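Local coordinates for protein nuclear hormone receptor FTZ-F1 (Drosophila melanogaster, PDB 2XHS) that probably regulates transcription as a nuclear receptor, with a ligand-binding domain that recognises a Fushi tarazu peptide, at residues L34-Q38 / L50-V54; L55-F60 / Q232-M236; K145-D150 / Y187-Y192; C153-L157 / V180-L184. One frame throughout, in Å; residues are numbered along the deposited sequence.

Contact 1 of 4, residues L34-Q38 / L50-V54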
loop_
_atom_site.group_PDB
_atom_site.type_symbol
_atom_site.label_atom_id
_atom_site.label_comp_id
_atom_site.label_asym_id
_atom_site.label_seq_id
_atom_site.Cartn_x
_atom_site.Cartn_y
_atom_site.Cartn_z
ATOM N N LEU A 34 -7.142 15.054 -7.002
ATOM C CA LEU A 34 -8.064 14.314 -7.817
ATOM C C LEU A 34 -9.437 14.513 -7.266
ATOM O O LEU A 34 -10.369 14.763 -7.976
ATOM C CB LEU A 34 -7.685 12.849 -7.769
ATOM C CG LEU A 34 -8.341 11.780 -8.613
ATOM C CD1 LEU A 34 -7.412 10.685 -8.736
ATOM C CD2 LEU A 34 -9.491 11.297 -7.892
ATOM N N LEU A 35 -9.562 14.445 -5.967
ATOM C CA LEU A 35 -10.865 14.564 -5.376
ATOM C C LEU A 35 -11.449 15.901 -5.689
ATOM O O LEU A 35 -12.613 16.010 -5.930
ATOM C CB LEU A 35 -10.784 14.420 -3.874
ATOM C CG LEU A 35 -10.821 13.094 -3.160
ATOM C CD1 LEU A 35 -10.702 13.387 -1.740
ATOM C CD2 LEU A 35 -12.083 12.421 -3.393
ATOM N N GLN A 36 -10.659 16.949 -5.629
ATOM C CA GLN A 36 -11.189 18.238 -5.990
ATOM C C GLN A 36 -11.521 18.302 -7.436
ATOM O O GLN A 36 -12.574 18.692 -7.813
ATOM C CB GLN A 36 -10.162 19.305 -5.704
ATOM C CG GLN A 36 -10.525 20.644 -6.236
ATOM C CD GLN A 36 -11.726 21.217 -5.560
ATOM O OE1 GLN A 36 -12.299 20.605 -4.680
ATOM N NE2 GLN A 36 -12.119 22.394 -5.973
ATOM N N LYS A 37 -10.624 17.873 -8.272
ATOM C CA LYS A 37 -10.882 17.966 -9.679
ATOM C C LYS A 37 -12.077 17.165 -10.080
ATOM O O LYS A 37 -12.811 17.552 -10.947
ATOM C CB LYS A 37 -9.685 17.515 -10.464
ATOM C CG LYS A 37 -9.992 17.264 -11.871
ATOM C CD LYS A 37 -8.750 17.113 -12.662
ATOM C CE LYS A 37 -9.074 16.847 -14.085
ATOM N NZ LYS A 37 -7.841 16.652 -14.851
ATOM N N GLN A 38 -12.262 16.021 -9.478
ATOM C CA GLN A 38 -13.369 15.199 -9.868
ATOM C C GLN A 38 -14.692 15.701 -9.416
ATOM O O GLN A 38 -15.696 15.249 -9.873
ATOM C CB GLN A 38 -13.185 13.766 -9.413
ATOM C CG GLN A 38 -12.084 13.026 -10.109
ATOM C CD GLN A 38 -12.194 13.052 -11.586
ATOM O OE1 GLN A 38 -13.040 12.405 -12.148
ATOM N NE2 GLN A 38 -11.319 13.775 -12.228
ATOM N N LEU A 50 -15.710 7.024 -7.718
ATOM C CA LEU A 50 -14.655 7.922 -7.313
ATOM C C LEU A 50 -13.607 7.214 -6.520
ATOM O O LEU A 50 -12.442 7.396 -6.719
ATOM C CB LEU A 50 -15.248 9.016 -6.470
ATOM C CG LEU A 50 -14.823 10.457 -6.686
ATOM C CD1 LEU A 50 -15.195 11.253 -5.507
ATOM C CD2 LEU A 50 -13.382 10.564 -6.926
HETATM N N MSE A 51 -14.038 6.355 -5.637
HETATM C CA MSE A 51 -13.124 5.652 -4.811
HETATM C C MSE A 51 -12.232 4.864 -5.694
HETATM O O MSE A 51 -11.077 4.752 -5.448
HETATM C CB MSE A 51 -13.882 4.723 -3.901
HETATM C CG MSE A 51 -13.032 4.060 -2.909
HETATM SE SE MSE A 51 -13.865 2.593 -2.253
HETATM C CE MSE A 51 -13.518 1.428 -3.651
ATOM N N CYS A 52 -12.799 4.298 -6.732
ATOM C CA CYS A 52 -12.075 3.522 -7.707
ATOM C C CYS A 52 -11.097 4.352 -8.457
ATOM O O CYS A 52 -10.076 3.871 -8.868
ATOM C CB CYS A 52 -13.008 2.835 -8.664
ATOM S SG CYS A 52 -13.756 1.408 -8.040
ATOM N N LYS A 53 -11.445 5.596 -8.691
ATOM C CA LYS A 53 -10.569 6.494 -9.375
ATOM C C LYS A 53 -9.345 6.747 -8.578
ATOM O O LYS A 53 -8.272 6.858 -9.095
ATOM C CB LYS A 53 -11.290 7.785 -9.661
ATOM C CG LYS A 53 -11.678 7.900 -11.083
ATOM C CD LYS A 53 -12.272 9.205 -11.404
ATOM C CE LYS A 53 -13.747 9.100 -11.513
ATOM N NZ LYS A 53 -14.280 10.232 -12.268
ATOM N N VAL A 54 -9.536 6.892 -7.288
ATOM C CA VAL A 54 -8.456 7.126 -6.380
ATOM C C VAL A 54 -7.564 5.942 -6.350
ATOM O O VAL A 54 -6.383 6.065 -6.446
ATOM C CB VAL A 54 -8.992 7.325 -4.996
ATOM C CG1 VAL A 54 -7.899 7.482 -4.046
ATOM C CG2 VAL A 54 -9.816 8.519 -4.960
#
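Gln38 and Lys53 make the one hydrogen bond between these two helical segments, from Lys53 NZ to Gln38 OE1 at 2.5 Å. The two chains arrive from opposite directions. Gln38 is bent at chi2 (-54°) and Lys53 at chi3, and the two bends bring amide and ammonium together over the partly exposed margin of the interface. Lys53 NZ lies tilted 21° from the carbonyl plane of Gln38.

The rest of the contact is apolar, made by three leucines and Val54. Leu34 carries its CG anti to the backbone N, which sends the isobutyl group across the gap. Its CD2 rests 4.1 Å from Leu50 CD2 and equally near Val54 CG2, and its CD1 lies 3.9 Å from the Lys53 carbonyl oxygen. Leu50 and Leu34 slide past each other in opposite directions. Leu50 uses its other branch for Leu35, the two chains crossing at about a right angle with Leu35 CD2 3.9 Å from Leu50 CD1. Leu50 CD2 also sits against Gln38 CB.

The segment axes approach to 10.7 Å and run roughly antiparallel at 139°, pairing Leu34 with Val54 and Gln38 with Leu50. An extra helix laid outside the long one is a feature of NR5A ligand-binding domains, and helix 24-39 on helix 47-67 is consistent with that. Phe117 of strand 116-118 packs on both Leu35 and Leu50, while Leu122 in a loop touches Val54.

Contact 2 of 4, residues L55-F60 / Q232-M236; sequences LDQNLF and QTLLM
Leu234 sets a single methyl squarely on the ring of Phe60: CD2 stands 3.8 Å from the ring centroid and 3° off its normal, a CH-pi contact almost exactly over the centre. CG of Leu234 is anti to its backbone N (chi1 177°), which carries the branch outward to the ring, and the same CD2 also lies 4.0 Å from Leu59 CB. Close packing continues at Leu59, whose CD1 lies over the backbone of Leu235, 3.6 Å from Leu235 CA. Leu59, Leu234 and Leu235 are all buried, with Trp88 against Leu59 and His224 against Leu235.

Helix 234-240, at the C-terminal end of the domain, is consistent with the AF-2 activation helix of nuclear receptors, here docked on the long helix 47-67. Its start is held at two points. Thr233 is the N-cap, and its OG1 accepts from Met236 N at 3.0 Å. From the other helix, Asp56 OD1 takes Leu235 N at 2.9 Å, meeting it nearly along the C-O axis, though the N-H is bent (136°). A carboxylate at a helix N-terminus is probably favourable electrostatically.

The inner end is sparser though buried, Leu55 CB coming only within 4.4 Å of Leu235 CD1. Toward solvent, Asp56, Thr233 and Phe60 keep part of their surface exposed. The bound peptide packs an apolar side chain on Phe60 and a polar one on Leu234.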
loop_
_atom_site.group_PDB
_atom_site.type_symbol
_atom_site.label_atom_id
_atom_site.label_comp_id
_atom_site.label_asym_id
_atom_site.label_seq_id
_atom_site.Cartn_x
_atom_site.Cartn_y
_atom_site.Cartn_z
ATOM N N LEU A 55 -8.151 4.778 -6.236
ATOM C CA LEU A 55 -7.420 3.550 -6.197
ATOM C C LEU A 55 -6.672 3.337 -7.461
ATOM O O LEU A 55 -5.583 2.862 -7.463
ATOM C CB LEU A 55 -8.375 2.408 -6.008
ATOM C CG LEU A 55 -9.096 2.317 -4.695
ATOM C CD1 LEU A 55 -10.091 1.264 -4.797
ATOM C CD2 LEU A 55 -8.150 1.995 -3.640
ATOM N N ASP A 56 -7.271 3.697 -8.563
ATOM C CA ASP A 56 -6.596 3.540 -9.800
ATOM C C ASP A 56 -5.355 4.370 -9.773
ATOM O O ASP A 56 -4.312 3.936 -10.152
ATOM C CB ASP A 56 -7.497 4.007 -10.928
ATOM C CG ASP A 56 -7.073 3.481 -12.264
ATOM O OD1 ASP A 56 -6.680 2.337 -12.315
ATOM O OD2 ASP A 56 -7.114 4.204 -13.254
ATOM N N GLN A 57 -5.459 5.587 -9.322
ATOM C CA GLN A 57 -4.317 6.450 -9.286
ATOM C C GLN A 57 -3.281 5.895 -8.374
ATOM O O GLN A 57 -2.120 5.976 -8.625
ATOM C CB GLN A 57 -4.752 7.798 -8.782
ATOM C CG GLN A 57 -3.708 8.856 -8.780
ATOM C CD GLN A 57 -4.203 10.140 -8.190
ATOM O OE1 GLN A 57 -4.748 10.162 -7.105
ATOM N NE2 GLN A 57 -4.016 11.218 -8.903
ATOM N N ASN A 58 -3.721 5.331 -7.280
ATOM C CA ASN A 58 -2.814 4.834 -6.291
ATOM C C ASN A 58 -1.981 3.774 -6.882
ATOM O O ASN A 58 -0.824 3.655 -6.614
ATOM C CB ASN A 58 -3.581 4.233 -5.140
ATOM C CG ASN A 58 -4.054 5.248 -4.189
ATOM O OD1 ASN A 58 -3.714 6.392 -4.299
ATOM N ND2 ASN A 58 -4.821 4.837 -3.231
ATOM N N LEU A 59 -2.604 2.978 -7.701
ATOM C CA LEU A 59 -1.919 1.889 -8.307
ATOM C C LEU A 59 -0.821 2.372 -9.174
ATOM O O LEU A 59 0.215 1.798 -9.209
ATOM C CB LEU A 59 -2.885 1.092 -9.126
ATOM C CG LEU A 59 -3.813 0.261 -8.290
ATOM C CD1 LEU A 59 -4.704 -0.488 -9.174
ATOM C CD2 LEU A 59 -3.006 -0.669 -7.521
ATOM N N PHE A 60 -1.051 3.433 -9.900
ATOM C CA PHE A 60 -0.049 3.935 -10.781
ATOM C C PHE A 60 1.128 4.352 -9.990
ATOM O O PHE A 60 2.246 4.120 -10.355
ATOM C CB PHE A 60 -0.575 5.148 -11.480
ATOM C CG PHE A 60 -1.387 4.848 -12.664
ATOM C CD1 PHE A 60 -0.808 4.537 -13.839
ATOM C CD2 PHE A 60 -2.739 4.912 -12.609
ATOM C CE1 PHE A 60 -1.556 4.287 -14.915
ATOM C CE2 PHE A 60 -3.473 4.665 -13.699
ATOM C CZ PHE A 60 -2.880 4.347 -14.845
ATOM N N GLN A 232 -11.734 -0.149 -18.291
ATOM C CA GLN A 232 -10.503 0.096 -18.992
ATOM C C GLN A 232 -9.344 0.454 -18.142
ATOM O O GLN A 232 -8.266 0.633 -18.636
ATOM C CB GLN A 232 -10.721 1.229 -19.948
ATOM C CG GLN A 232 -12.147 1.407 -20.274
ATOM C CD GLN A 232 -12.760 2.553 -19.565
ATOM O OE1 GLN A 232 -12.206 3.615 -19.539
ATOM N NE2 GLN A 232 -13.912 2.352 -19.010
ATOM N N THR A 233 -9.584 0.567 -16.860
ATOM C CA THR A 233 -8.613 0.997 -15.892
ATOM C C THR A 233 -7.596 -0.017 -15.496
ATOM O O THR A 233 -7.786 -1.181 -15.652
ATOM C CB THR A 233 -9.300 1.363 -14.649
ATOM O OG1 THR A 233 -9.780 0.178 -14.055
ATOM C CG2 THR A 233 -10.450 2.194 -14.961
ATOM N N LEU A 234 -6.497 0.469 -14.965
ATOM C CA LEU A 234 -5.444 -0.345 -14.438
ATOM C C LEU A 234 -5.963 -1.125 -13.267
ATOM O O LEU A 234 -5.576 -2.230 -13.009
ATOM C CB LEU A 234 -4.313 0.544 -14.017
ATOM C CG LEU A 234 -3.134 -0.119 -13.366
ATOM C CD1 LEU A 234 -2.549 -1.095 -14.324
ATOM C CD2 LEU A 234 -2.161 0.913 -13.016
ATOM N N LEU A 235 -6.876 -0.522 -12.554
ATOM C CA LEU A 235 -7.438 -1.150 -11.415
ATOM C C LEU A 235 -8.147 -2.421 -11.806
ATOM O O LEU A 235 -8.032 -3.406 -11.144
ATOM C CB LEU A 235 -8.408 -0.182 -10.772
ATOM C CG LEU A 235 -8.823 -0.564 -9.382
ATOM C CD1 LEU A 235 -10.163 -0.106 -9.164
ATOM C CD2 LEU A 235 -8.769 -2.035 -9.335
HETATM N N MSE A 236 -8.904 -2.391 -12.877
HETATM C CA MSE A 236 -9.547 -3.572 -13.378
HETATM C C MSE A 236 -8.528 -4.561 -13.878
HETATM O O MSE A 236 -8.644 -5.732 -13.693
HETATM C CB MSE A 236 -10.507 -3.190 -14.482
HETATM C CG MSE A 236 -11.214 -4.319 -15.151
HETATM SE SE MSE A 236 -12.540 -5.013 -14.143
HETATM C CE MSE A 236 -11.679 -6.294 -13.220
#

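Contact 3 of 4, residues K145-D150 / Y187-Y192; sequences KFDMGD and YTLTCY
Tyr187 and Tyr192, from the end of helix 170-191, both point their hydroxyls at the carboxylate of Asp147, but only Tyr192 has a bond to it in the model. Tyr192 OH donates to Asp147 OD2 at 2.6 Å, the carboxylate meeting the ring edge with planes 61° apart. OD2 is modelled too close to Tyr187 OH for that second approach to be read as a bond, and its own position is doubtful. Tyr187 OH has a surer partner in the backbone N of Glu6.

Asp147 is also the N-cap of helix 148-159 and forms a capping box with Asp150. Asp150 N donates to Asp147 OD1, whose place is likewise uncertain, and Asp147 N to Asp150 OD2 at 2.9 Å, reaching it on the anti side. Beside them, Gly149 CA lies 4.1 Å from Tyr187 CE2. Lys145, in the Schellman turn that closes the preceding helix, lays its CB 3.9 Å from Tyr192 CE1.

Asp150 OD2 forms a salt bridge with Lys198, which also makes a cation-pi contact with Tyr192. With that ammonium and the N-H of Asp147 both at OD2, buried Asp150 is probably ionised; any similar effect on Asp147 is tentative.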
loop_
_atom_site.group_PDB
_atom_site.type_symbol
_atom_site.label_atom_id
_atom_site.label_comp_id
_atom_site.label_asym_id
_atom_site.label_seq_id
_atom_site.Cartn_x
_atom_site.Cartn_y
_atom_site.Cartn_z
ATOM N N LYS A 145 4.423 0.686 18.290
ATOM C CA LYS A 145 5.156 1.840 17.871
ATOM C C LYS A 145 5.513 1.827 16.417
ATOM O O LYS A 145 6.571 2.228 16.047
ATOM C CB LYS A 145 6.403 1.943 18.686
ATOM C CG LYS A 145 6.180 1.742 20.130
ATOM C CD LYS A 145 5.806 3.021 20.779
ATOM C CE LYS A 145 5.610 2.891 22.265
ATOM N NZ LYS A 145 6.841 3.170 23.012
ATOM N N PHE A 146 4.571 1.456 15.583
ATOM C CA PHE A 146 4.780 1.368 14.163
ATOM C C PHE A 146 5.294 2.689 13.691
ATOM O O PHE A 146 4.689 3.690 13.924
ATOM C CB PHE A 146 3.398 1.141 13.570
ATOM C CG PHE A 146 3.364 0.959 12.093
ATOM C CD1 PHE A 146 4.202 0.105 11.472
ATOM C CD2 PHE A 146 2.439 1.614 11.344
ATOM C CE1 PHE A 146 4.131 -0.055 10.152
ATOM C CE2 PHE A 146 2.380 1.444 10.037
ATOM C CZ PHE A 146 3.224 0.623 9.439
ATOM N N ASP A 147 6.413 2.700 13.004
ATOM C CA ASP A 147 6.994 3.946 12.582
ATOM C C ASP A 147 7.240 3.983 11.109
ATOM O O ASP A 147 6.970 3.055 10.431
ATOM C CB ASP A 147 8.247 4.274 13.370
ATOM C CG ASP A 147 9.434 3.683 12.798
ATOM O OD1 ASP A 147 9.289 3.148 11.725
ATOM O OD2 ASP A 147 10.503 3.763 13.381
HETATM N N MSE A 148 7.743 5.090 10.615
HETATM C CA MSE A 148 7.962 5.247 9.208
HETATM C C MSE A 148 8.939 4.218 8.729
HETATM O O MSE A 148 8.843 3.727 7.655
HETATM C CB MSE A 148 8.485 6.636 8.928
HETATM C CG MSE A 148 8.960 6.905 7.516
HETATM SE SE MSE A 148 7.644 7.199 6.227
HETATM C CE MSE A 148 8.366 8.585 5.304
ATOM N N GLY A 149 9.905 3.897 9.543
ATOM C CA GLY A 149 10.868 2.898 9.180
ATOM C C GLY A 149 10.316 1.517 9.036
ATOM O O GLY A 149 10.665 0.806 8.152
ATOM N N ASP A 150 9.451 1.150 9.947
ATOM C CA ASP A 150 8.822 -0.123 9.923
ATOM C C ASP A 150 7.989 -0.270 8.705
ATOM O O ASP A 150 7.971 -1.283 8.094
ATOM C CB ASP A 150 7.892 -0.231 11.106
ATOM C CG ASP A 150 8.594 -0.219 12.387
ATOM O OD1 ASP A 150 9.614 -0.858 12.481
ATOM O OD2 ASP A 150 8.121 0.390 13.321
ATOM N N TYR A 187 16.633 -2.822 13.030
ATOM C CA TYR A 187 16.084 -1.550 13.366
ATOM C C TYR A 187 15.308 -1.680 14.633
ATOM O O TYR A 187 15.416 -0.873 15.513
ATOM C CB TYR A 187 15.232 -1.054 12.203
ATOM C CG TYR A 187 14.586 0.282 12.401
ATOM C CD1 TYR A 187 15.321 1.413 12.598
ATOM C CD2 TYR A 187 13.238 0.405 12.388
ATOM C CE1 TYR A 187 14.713 2.616 12.787
ATOM C CE2 TYR A 187 12.647 1.587 12.579
ATOM C CZ TYR A 187 13.381 2.693 12.779
ATOM O OH TYR A 187 12.759 3.885 12.975
ATOM N N THR A 188 14.525 -2.721 14.744
ATOM C CA THR A 188 13.730 -2.864 15.924
ATOM C C THR A 188 14.592 -3.008 17.111
ATOM O O THR A 188 14.309 -2.461 18.134
ATOM C CB THR A 188 12.963 -4.126 15.885
ATOM O OG1 THR A 188 13.893 -5.182 15.770
ATOM C CG2 THR A 188 12.137 -4.159 14.716
ATOM N N LEU A 189 15.620 -3.816 16.997
ATOM C CA LEU A 189 16.483 -4.056 18.126
ATOM C C LEU A 189 17.263 -2.868 18.618
ATOM O O LEU A 189 17.340 -2.642 19.787
ATOM C CB LEU A 189 17.435 -5.180 17.784
ATOM C CG LEU A 189 16.692 -6.489 17.725
ATOM C CD1 LEU A 189 17.583 -7.626 17.424
ATOM C CD2 LEU A 189 16.079 -6.676 19.029
ATOM N N THR A 190 17.914 -2.171 17.714
ATOM C CA THR A 190 18.626 -0.975 18.040
ATOM C C THR A 190 17.787 0.203 18.443
ATOM O O THR A 190 18.113 0.917 19.360
ATOM C CB THR A 190 19.409 -0.545 16.878
ATOM O OG1 THR A 190 19.984 -1.687 16.284
ATOM C CG2 THR A 190 20.491 0.315 17.307
ATOM N N CYS A 191 16.735 0.456 17.693
ATOM C CA CYS A 191 15.926 1.626 17.926
ATOM C C CYS A 191 14.694 1.454 18.772
ATOM O O CYS A 191 14.183 2.411 19.259
ATOM C CB CYS A 191 15.588 2.289 16.607
ATOM S SG CYS A 191 16.991 2.778 15.685
ATOM N N TYR A 192 14.200 0.249 18.945
ATOM C CA TYR A 192 13.076 0.064 19.832
ATOM C C TYR A 192 13.275 -1.098 20.761
ATOM O O TYR A 192 12.526 -2.028 20.731
ATOM C CB TYR A 192 11.815 -0.182 19.042
ATOM C CG TYR A 192 11.358 0.977 18.227
ATOM C CD1 TYR A 192 10.530 1.922 18.746
ATOM C CD2 TYR A 192 11.728 1.104 16.924
ATOM C CE1 TYR A 192 10.116 2.944 18.007
ATOM C CE2 TYR A 192 11.326 2.129 16.198
ATOM C CZ TYR A 192 10.521 3.042 16.740
ATOM O OH TYR A 192 10.105 4.068 15.980
#

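Contact 4 of 4, residues C153-L157 / V180-L184; sequences CMKFL and VQAAL
Leu184 can be followed outward along Cys153. Its CB sits 4.0 Å from Cys153 CB, and with CG anti to the backbone N (chi1 -175°) the rest of the chain keeps to the same neighbour. At the fork CD1 lies 3.8 Å from Cys153 CB and 4.0 Å from Cys153 SG. The other branch, CD2, is about as near, 3.7 Å from Cys153 CB, and it also reaches the next turn of the facing helix, where Leu157 CD1 is 4.1 Å away. Both methyls of Leu184 therefore rest against the cysteine CB, and one of them bridges to a leucine a turn further on.

One turn back on the same helix, Val180 uses a single methyl. Its CG1 lies 3.4 Å from Cys153 O and is also in touch with Phe156 CB and Leu157 CD2. Leu157 slides past Val180 in the opposite sense and crosses Gln181 at about a right angle, its CD2 3.9 Å from Gln181 CG.

The segments run nearly antiparallel, at 157°, with axes 9.5 Å apart, joining helix 148-159 to helix 170-191 in a buried layer of the domain. Helix 198-224 meets both, through Leu206 on Leu157 and Phe199 on Leu184. The carbonyl of Cys153 under Val180 is already engaged by Leu157 N within its helix, so the interface rests on apolar contact alone and asks no polar partner of the opposite helix.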
loop_
_atom_site.group_PDB
_atom_site.type_symbol
_atom_site.label_atom_id
_atom_site.label_comp_id
_atom_site.label_asym_id
_atom_site.label_seq_id
_atom_site.Cartn_x
_atom_site.Cartn_y
_atom_site.Cartn_z
ATOM N N CYS A 153 9.870 -1.096 5.342
ATOM C CA CYS A 153 10.433 -2.438 5.320
ATOM C C CYS A 153 9.327 -3.439 5.031
ATOM O O CYS A 153 9.516 -4.408 4.296
ATOM C CB CYS A 153 11.105 -2.762 6.654
ATOM S SG CYS A 153 12.456 -1.648 7.100
HETATM N N MSE A 154 8.171 -3.186 5.630
HETATM C CA MSE A 154 7.037 -4.043 5.502
HETATM C C MSE A 154 6.483 -4.045 4.127
HETATM O O MSE A 154 5.915 -4.998 3.710
HETATM C CB MSE A 154 5.994 -3.686 6.512
HETATM C CG MSE A 154 6.225 -4.372 7.771
HETATM SE SE MSE A 154 4.934 -3.920 8.967
HETATM C CE MSE A 154 5.724 -2.437 9.621
ATOM N N LYS A 155 6.629 -2.946 3.435
ATOM C CA LYS A 155 6.190 -2.831 2.075
ATOM C C LYS A 155 6.978 -3.714 1.151
ATOM O O LYS A 155 6.451 -4.370 0.312
ATOM C CB LYS A 155 6.322 -1.393 1.656
ATOM C CG LYS A 155 5.048 -0.822 1.182
ATOM C CD LYS A 155 5.226 0.430 0.458
ATOM C CE LYS A 155 4.123 0.553 -0.526
ATOM N NZ LYS A 155 4.217 1.802 -1.266
ATOM N N PHE A 156 8.275 -3.696 1.309
ATOM C CA PHE A 156 9.140 -4.555 0.571
ATOM C C PHE A 156 8.896 -5.970 0.930
ATOM O O PHE A 156 8.984 -6.839 0.120
ATOM C CB PHE A 156 10.566 -4.222 0.857
ATOM C CG PHE A 156 11.023 -3.016 0.178
ATOM C CD1 PHE A 156 11.319 -3.037 -1.145
ATOM C CD2 PHE A 156 11.156 -1.852 0.853
ATOM C CE1 PHE A 156 11.735 -1.928 -1.763
ATOM C CE2 PHE A 156 11.570 -0.744 0.224
ATOM C CZ PHE A 156 11.856 -0.786 -1.076
ATOM N N LEU A 157 8.622 -6.209 2.182
ATOM C CA LEU A 157 8.414 -7.543 2.587
ATOM C C LEU A 157 7.230 -8.039 1.872
ATOM O O LEU A 157 7.189 -9.148 1.436
ATOM C CB LEU A 157 8.163 -7.583 4.059
ATOM C CG LEU A 157 9.462 -7.540 4.801
ATOM C CD1 LEU A 157 9.255 -7.927 6.172
ATOM C CD2 LEU A 157 10.354 -8.477 4.154
ATOM N N VAL A 180 15.795 -7.362 3.839
ATOM C CA VAL A 180 14.897 -6.437 4.436
ATOM C C VAL A 180 14.424 -6.939 5.763
ATOM O O VAL A 180 14.254 -6.177 6.668
ATOM C CB VAL A 180 13.747 -6.214 3.523
ATOM C CG1 VAL A 180 12.843 -5.220 4.093
ATOM C CG2 VAL A 180 14.267 -5.727 2.239
ATOM N N GLN A 181 14.218 -8.229 5.886
ATOM C CA GLN A 181 13.778 -8.769 7.134
ATOM C C GLN A 181 14.814 -8.509 8.157
ATOM O O GLN A 181 14.536 -8.149 9.273
ATOM C CB GLN A 181 13.680 -10.256 7.009
ATOM C CG GLN A 181 12.374 -10.720 6.589
ATOM C CD GLN A 181 12.119 -12.105 7.016
ATOM O OE1 GLN A 181 11.056 -12.412 7.517
ATOM N NE2 GLN A 181 13.087 -12.963 6.819
ATOM N N ALA A 182 16.035 -8.741 7.770
ATOM C CA ALA A 182 17.135 -8.546 8.640
ATOM C C ALA A 182 17.296 -7.111 9.001
ATOM O O ALA A 182 17.584 -6.783 10.106
ATOM C CB ALA A 182 18.312 -9.013 7.987
ATOM N N ALA A 183 17.150 -6.241 8.039
ATOM C CA ALA A 183 17.296 -4.848 8.315
ATOM C C ALA A 183 16.230 -4.426 9.271
ATOM O O ALA A 183 16.465 -3.623 10.126
ATOM C CB ALA A 183 17.203 -4.070 7.062
ATOM N N LEU A 184 15.036 -4.947 9.086
ATOM C CA LEU A 184 13.932 -4.634 9.945
ATOM C C LEU A 184 14.182 -5.122 11.311
ATOM O O LEU A 184 13.845 -4.478 12.258
ATOM C CB LEU A 184 12.649 -5.235 9.432
ATOM C CG LEU A 184 11.340 -4.921 10.132
ATOM C CD1 LEU A 184 11.203 -3.504 10.410
ATOM C CD2 LEU A 184 10.284 -5.329 9.220
#

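In the fold
The four contacts fall into two pairs on opposite sides of the chain's centre. Contacts 1 and 2 share helix 47-67 in consecutive segments; their centres are 11 Å apart and they touch, Leu34 against Gln57. Contacts 3 and 4, also centred 11 Å apart, both join helix 148-159 to helix 170-191, contact 3 at the start of one and the end of the other, contact 4 further in. Along the chain contact 1 closes first; contact 2 spans from helix 47-67 to the C-terminal helix and encloses contacts 3 and 4. In the helical sandwich, peptide-touching contact 2 thus lies across the chain's centre from contacts 3 and 4, about 31 and 25 Å away between centres.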